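Uncharacterized protein (Pyrococcus furiosus, PDB 4XLZ) probably removes an acetyl group from N,N'-diacetylchitobiose as a metal-dependent deacetylase of carbohydrate esterase family 14. Local coordinates at residues A[31-36]-A[59-64]; A[126-131]-A[180-185]. All coordinates share one frame; numbering follows the deposited sequence.

Contact 1. Residues A[31-36]-A[59-64]; sequences AKKVIC and GVEVIY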
loop_
_atom_site.group_PDB
_atom_site.type_symbol
_atom_site.label_atom_id
_atom_site.label_comp_id
_atom_site.label_asym_id
_atom_site.label_seq_id
_atom_site.Cartn_x
_atom_site.Cartn_y
_atom_site.Cartn_z
ATOM N N ALA A 31 -0.164 38.559 -11.139
ATOM C CA ALA A 31 0.469 37.282 -11.469
ATOM C C ALA A 31 1.341 37.456 -12.700
ATOM O O ALA A 31 0.923 38.187 -13.655
ATOM C CB ALA A 31 -0.590 36.272 -11.772
ATOM N N LYS A 32 2.545 36.936 -12.653
ATOM C CA LYS A 32 3.468 36.797 -13.758
ATOM C C LYS A 32 3.531 35.350 -14.323
ATOM O O LYS A 32 3.785 35.135 -15.510
ATOM C CB LYS A 32 4.895 37.288 -13.433
ATOM C CG LYS A 32 4.878 38.858 -13.114
ATOM C CD LYS A 32 6.111 39.672 -13.726
ATOM C CE LYS A 32 7.412 39.703 -12.872
ATOM N NZ LYS A 32 7.118 40.059 -11.426
ATOM N N LYS A 33 3.331 34.344 -13.404
ATOM C CA LYS A 33 3.503 32.954 -13.847
ATOM C C LYS A 33 2.454 32.201 -12.977
ATOM O O LYS A 33 2.492 32.362 -11.743
ATOM C CB LYS A 33 4.914 32.457 -13.594
ATOM C CG LYS A 33 5.035 30.978 -14.008
ATOM C CD LYS A 33 6.344 30.229 -13.679
ATOM C CE LYS A 33 7.557 30.930 -14.363
ATOM N NZ LYS A 33 8.838 30.250 -13.966
ATOM N N VAL A 34 1.637 31.394 -13.637
ATOM C CA VAL A 34 0.664 30.535 -12.863
ATOM C C VAL A 34 0.808 29.157 -13.417
ATOM O O VAL A 34 1.144 28.876 -14.563
ATOM C CB VAL A 34 -0.776 31.052 -12.949
ATOM C CG1 VAL A 34 -0.808 32.513 -12.417
ATOM C CG2 VAL A 34 -1.306 30.974 -14.414
ATOM N N ILE A 35 0.470 28.178 -12.491
ATOM C CA ILE A 35 0.363 26.782 -12.903
ATOM C C ILE A 35 -1.098 26.359 -12.781
ATOM O O ILE A 35 -1.743 26.611 -11.734
ATOM C CB ILE A 35 1.236 25.887 -11.987
ATOM C CG1 ILE A 35 2.723 26.156 -12.375
ATOM C CG2 ILE A 35 0.911 24.450 -12.313
ATOM C CD1 ILE A 35 3.664 25.281 -11.580
ATOM N N CYS A 36 -1.597 25.762 -13.891
ATOM C CA CYS A 36 -2.943 25.213 -13.850
ATOM C C CYS A 36 -2.833 23.731 -13.871
ATOM O O CYS A 36 -2.254 23.116 -14.747
ATOM C CB CYS A 36 -3.699 25.653 -15.135
ATOM S SG CYS A 36 -3.815 27.523 -15.172
ATOM N N GLY A 59 -0.040 38.615 -20.826
ATOM C CA GLY A 59 1.376 38.358 -20.719
ATOM C C GLY A 59 1.777 37.484 -19.520
ATOM O O GLY A 59 2.981 37.297 -19.262
ATOM N N VAL A 60 0.736 36.947 -18.863
ATOM C CA VAL A 60 1.018 35.902 -17.783
ATOM C C VAL A 60 1.483 34.618 -18.460
ATOM O O VAL A 60 0.903 34.167 -19.441
ATOM C CB VAL A 60 -0.249 35.699 -16.995
ATOM C CG1 VAL A 60 0.070 34.726 -15.752
ATOM C CG2 VAL A 60 -0.737 36.965 -16.319
ATOM N N GLU A 61 2.544 33.994 -17.929
ATOM C CA GLU A 61 3.021 32.704 -18.369
ATOM C C GLU A 61 2.200 31.591 -17.656
ATOM O O GLU A 61 2.171 31.590 -16.443
ATOM C CB GLU A 61 4.519 32.503 -17.990
ATOM C CG GLU A 61 5.090 31.261 -18.516
ATOM C CD GLU A 61 6.560 31.031 -18.185
ATOM O OE1 GLU A 61 7.141 31.995 -17.625
ATOM O OE2 GLU A 61 7.068 29.944 -18.497
ATOM N N VAL A 62 1.406 30.923 -18.478
ATOM C CA VAL A 62 0.503 29.840 -17.938
ATOM C C VAL A 62 1.129 28.564 -18.335
ATOM O O VAL A 62 1.471 28.229 -19.461
ATOM C CB VAL A 62 -0.927 29.917 -18.562
ATOM C CG1 VAL A 62 -1.720 28.743 -17.973
ATOM C CG2 VAL A 62 -1.606 31.258 -18.272
ATOM N N ILE A 63 1.371 27.731 -17.246
ATOM C CA ILE A 63 1.963 26.379 -17.398
ATOM C C ILE A 63 0.966 25.318 -16.877
ATOM O O ILE A 63 0.347 25.590 -15.872
ATOM C CB ILE A 63 3.269 26.327 -16.506
ATOM C CG1 ILE A 63 4.278 27.388 -17.093
ATOM C CG2 ILE A 63 3.860 24.902 -16.509
ATOM C CD1 ILE A 63 5.397 27.636 -16.035
ATOM N N TYR A 64 0.877 24.232 -17.571
ATOM C CA TYR A 64 -0.063 23.126 -17.077
ATOM C C TYR A 64 0.806 22.059 -16.384
ATOM O O TYR A 64 1.946 21.766 -16.776
ATOM C CB TYR A 64 -0.677 22.395 -18.223
ATOM C CG TYR A 64 -1.779 23.168 -18.949
ATOM C CD1 TYR A 64 -2.179 24.449 -18.609
ATOM C CD2 TYR A 64 -2.360 22.476 -19.989
ATOM C CE1 TYR A 64 -3.280 25.089 -19.347
ATOM C CE2 TYR A 64 -3.452 23.068 -20.733
ATOM C CZ TYR A 64 -3.807 24.321 -20.369
ATOM O OH TYR A 64 -4.831 24.960 -21.098
HETATM O O HOH W 1 6.775 34.643 -16.442
#
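K33 to C36 pair residue by residue with E61 to Y64 as parallel strands, the axes of these short segments approaching to 4.6 Å at an angle of 25°, through four backbone hydrogen bonds: E61 N to K32 O, V34 N to E61 O, I63 N to V34 O and C36 N to I63 O. The first is bent at its acceptor, E61 N sitting 35° off the carbonyl plane of K32, and a water that donates to both K32 O and E61 OE1 shares that oxygen. On the face carrying K33, I35, E61 and I63, K33 CD rests on I63 CD1 at 3.6 Å. K33, its CG anti to the backbone N (chi1 177°), runs side by side with E61, yet K33 NZ stays 4.4 Å from E61 OE1, beyond a salt bridge; its partner is E131 of helix 118-131. On the opposite face, with V34, C36, V62 and Y64, V34 CG2 meets V62 CG2 at 3.9 Å, and C36 SG touches V62 CG1 at 3.7 Å while C36 and Y64 also pack on C44 of helix 43-57. G59, at positive phi, ends that helix in a Schellman motif. Strand, helix and neighbouring parallel strand thus form a beta-alpha-beta crossover, a unit of the parallel sheet with strand order 3-2-1-4-5.

Contact 2. Residues A[126-131]-A[180-185]; sequences KIIRKE and KPHSVS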
loop_
_atom_site.group_PDB
_atom_site.type_symbol
_atom_site.label_atom_id
_atom_site.label_comp_id
_atom_site.label_asym_id
_atom_site.label_seq_id
_atom_site.Cartn_x
_atom_site.Cartn_y
_atom_site.Cartn_z
ATOM N N LYS A 126 8.197 19.400 -6.561
ATOM C CA LYS A 126 9.445 19.612 -7.382
ATOM C C LYS A 126 9.139 20.648 -8.460
ATOM O O LYS A 126 9.919 21.583 -8.701
ATOM C CB LYS A 126 9.733 18.262 -8.086
ATOM C CG LYS A 126 11.039 18.343 -8.885
ATOM C CD LYS A 126 11.739 16.876 -9.122
ATOM C CE LYS A 126 10.954 16.121 -9.989
ATOM N NZ LYS A 126 11.592 14.673 -9.815
ATOM N N ILE A 127 7.967 20.567 -9.106
ATOM C CA ILE A 127 7.670 21.541 -10.193
ATOM C C ILE A 127 7.379 22.839 -9.621
ATOM O O ILE A 127 7.806 23.915 -10.192
ATOM C CB ILE A 127 6.443 21.010 -10.954
ATOM C CG1 ILE A 127 6.810 19.702 -11.685
ATOM C CG2 ILE A 127 6.029 22.086 -12.049
ATOM C CD1 ILE A 127 5.587 18.854 -12.202
ATOM N N ILE A 128 6.654 23.024 -8.502
ATOM C CA ILE A 128 6.413 24.286 -7.905
ATOM C C ILE A 128 7.745 24.955 -7.517
ATOM O O ILE A 128 7.829 26.166 -7.685
ATOM C CB ILE A 128 5.427 24.126 -6.662
ATOM C CG1 ILE A 128 4.042 23.706 -7.257
ATOM C CG2 ILE A 128 5.302 25.419 -5.843
ATOM C CD1 ILE A 128 3.066 23.281 -6.106
ATOM N N ARG A 129 8.623 24.165 -6.913
ATOM C CA ARG A 129 9.876 24.797 -6.484
ATOM C C ARG A 129 10.685 25.125 -7.709
ATOM O O ARG A 129 11.394 26.196 -7.628
ATOM C CB ARG A 129 10.639 23.866 -5.590
ATOM C CG ARG A 129 9.984 23.719 -4.212
ATOM C CD ARG A 129 10.771 22.598 -3.463
ATOM N NE ARG A 129 10.209 22.559 -2.046
ATOM C CZ ARG A 129 10.455 21.546 -1.163
ATOM N NH1 ARG A 129 10.004 21.678 0.090
ATOM N NH2 ARG A 129 11.096 20.438 -1.584
ATOM N N LYS A 130 10.655 24.382 -8.776
ATOM C CA LYS A 130 11.451 24.766 -10.017
ATOM C C LYS A 130 10.854 26.030 -10.638
ATOM O O LYS A 130 11.598 26.983 -10.987
ATOM C CB LYS A 130 11.386 23.633 -10.985
ATOM C CG LYS A 130 12.084 23.969 -12.336
ATOM C CD LYS A 130 13.569 24.053 -12.282
ATOM C CE LYS A 130 14.060 24.562 -13.772
ATOM N NZ LYS A 130 15.569 24.390 -13.673
ATOM N N GLU A 131 9.519 26.083 -10.768
ATOM C CA GLU A 131 8.930 27.155 -11.564
ATOM C C GLU A 131 8.654 28.365 -10.739
ATOM O O GLU A 131 8.503 29.502 -11.331
ATOM C CB GLU A 131 7.622 26.620 -12.238
ATOM C CG GLU A 131 7.844 25.636 -13.335
ATOM C CD GLU A 131 8.387 26.221 -14.671
ATOM O OE1 GLU A 131 8.619 25.408 -15.526
ATOM O OE2 GLU A 131 8.533 27.491 -14.703
ATOM N N LYS A 180 15.003 25.368 -4.040
ATOM C CA LYS A 180 14.722 25.930 -2.742
ATOM C C LYS A 180 13.198 25.922 -2.413
ATOM O O LYS A 180 12.347 25.854 -3.329
ATOM C CB LYS A 180 15.177 27.395 -2.756
ATOM C CG LYS A 180 16.766 27.474 -2.735
ATOM C CD LYS A 180 17.204 28.963 -2.571
ATOM C CE LYS A 180 16.791 29.610 -1.135
ATOM N NZ LYS A 180 17.476 28.970 0.123
ATOM N N PRO A 181 12.802 26.111 -1.178
ATOM C CA PRO A 181 11.398 26.217 -0.820
ATOM C C PRO A 181 10.783 27.373 -1.576
ATOM O O PRO A 181 11.477 28.441 -1.840
ATOM C CB PRO A 181 11.376 26.501 0.687
ATOM C CG PRO A 181 12.751 25.879 1.162
ATOM C CD PRO A 181 13.686 26.120 0.032
ATOM N N HIS A 182 9.505 27.294 -1.925
ATOM C CA HIS A 182 8.813 28.358 -2.600
ATOM C C HIS A 182 7.443 28.593 -1.970
ATOM O O HIS A 182 6.724 27.572 -1.570
ATOM C CB HIS A 182 8.630 28.028 -4.061
ATOM C CG HIS A 182 7.817 29.072 -4.783
ATOM N ND1 HIS A 182 8.237 30.392 -5.006
ATOM C CD2 HIS A 182 6.568 28.979 -5.276
ATOM C CE1 HIS A 182 7.266 31.035 -5.622
ATOM N NE2 HIS A 182 6.232 30.198 -5.789
ATOM N N SER A 183 7.041 29.866 -1.801
ATOM C CA SER A 183 5.735 30.221 -1.304
ATOM C C SER A 183 4.907 30.848 -2.414
ATOM O O SER A 183 5.135 31.977 -2.894
ATOM C CB SER A 183 5.878 31.275 -0.206
ATOM O OG SER A 183 6.622 30.725 0.878
ATOM N N VAL A 184 3.883 30.086 -2.817
ATOM C CA VAL A 184 2.924 30.573 -3.847
ATOM C C VAL A 184 2.101 31.683 -3.245
ATOM O O VAL A 184 1.838 31.705 -2.059
ATOM C CB VAL A 184 2.047 29.334 -4.229
ATOM C CG1 VAL A 184 0.758 29.773 -4.993
ATOM C CG2 VAL A 184 2.891 28.298 -5.009
ATOM N N SER A 185 1.731 32.700 -4.038
ATOM C CA SER A 185 0.923 33.817 -3.479
ATOM C C SER A 185 -0.612 33.562 -3.417
ATOM O O SER A 185 -1.235 34.035 -2.462
ATOM C CB SER A 185 1.082 35.090 -4.339
ATOM O OG SER A 185 2.484 35.398 -4.196
#
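K180 meets helix 118-131 through its backbone: K180 O lies against the aliphatic chain of R129, 3.3 Å from CG and 3.6 Å from CD, with no hydrogen bond between them. Its amine reaches instead to E77 of a third subunit. At P181, CA approaches R129 NE obliquely at 4.0 Å. R129 runs extended from CG to NE past this backbone, and its guanidinium is gripped beyond the two segments by a salt bridge to D174 and by the carbonyls of S165, F170 and S171. A methionine in place of R129 would probably cost D174 its salt bridge within the chain and leave the carbonyls of S165, F170 and S171 without this donor. H182 points its CB toward the helix, 4.2 Å from R129 CA. With CG anti to the backbone N (chi1 176°), the imidazole extends to I128, whose CG2 methyl meets the ring edge 3.8 Å from H182 CD2. A hydrogen bond between H182 NE2 and P133 O helps fix the ring's rotation. At V184, CG2 packs at 3.8 Å on that same I128 CG2, so one methyl serves both residues, each side chain crossing I128 at about a right angle. Since no hydrogen bond joins 126-131 to 180-185 and they bury 246 Å² together, the direct contact is van der Waals packing; polar bonds from R129 and H182 to surrounding residues hold its side chains in place.

The two contacts come in series along the chain, contact 1 closing before contact 2 opens, with their centres about 13 Å apart. Contact 1 joins two strands of the five-stranded parallel sheet; contact 2 joins helix 118-131, which packs against that sheet, to the loop leading into strand 186-190, at one edge of the sheet within this chain. Their meeting is direct: K33 NZ forms a 2.9 Å salt bridge with E131 OE2, and I35 CD1 lies 4.0 Å from I127 CG2. Helix 118-131 therefore has the sheet on one flank and residues 180-184 on another, while K126 forms a salt bridge with D174 of a second subunit, linking this sheet-and-helix layer to the assembly.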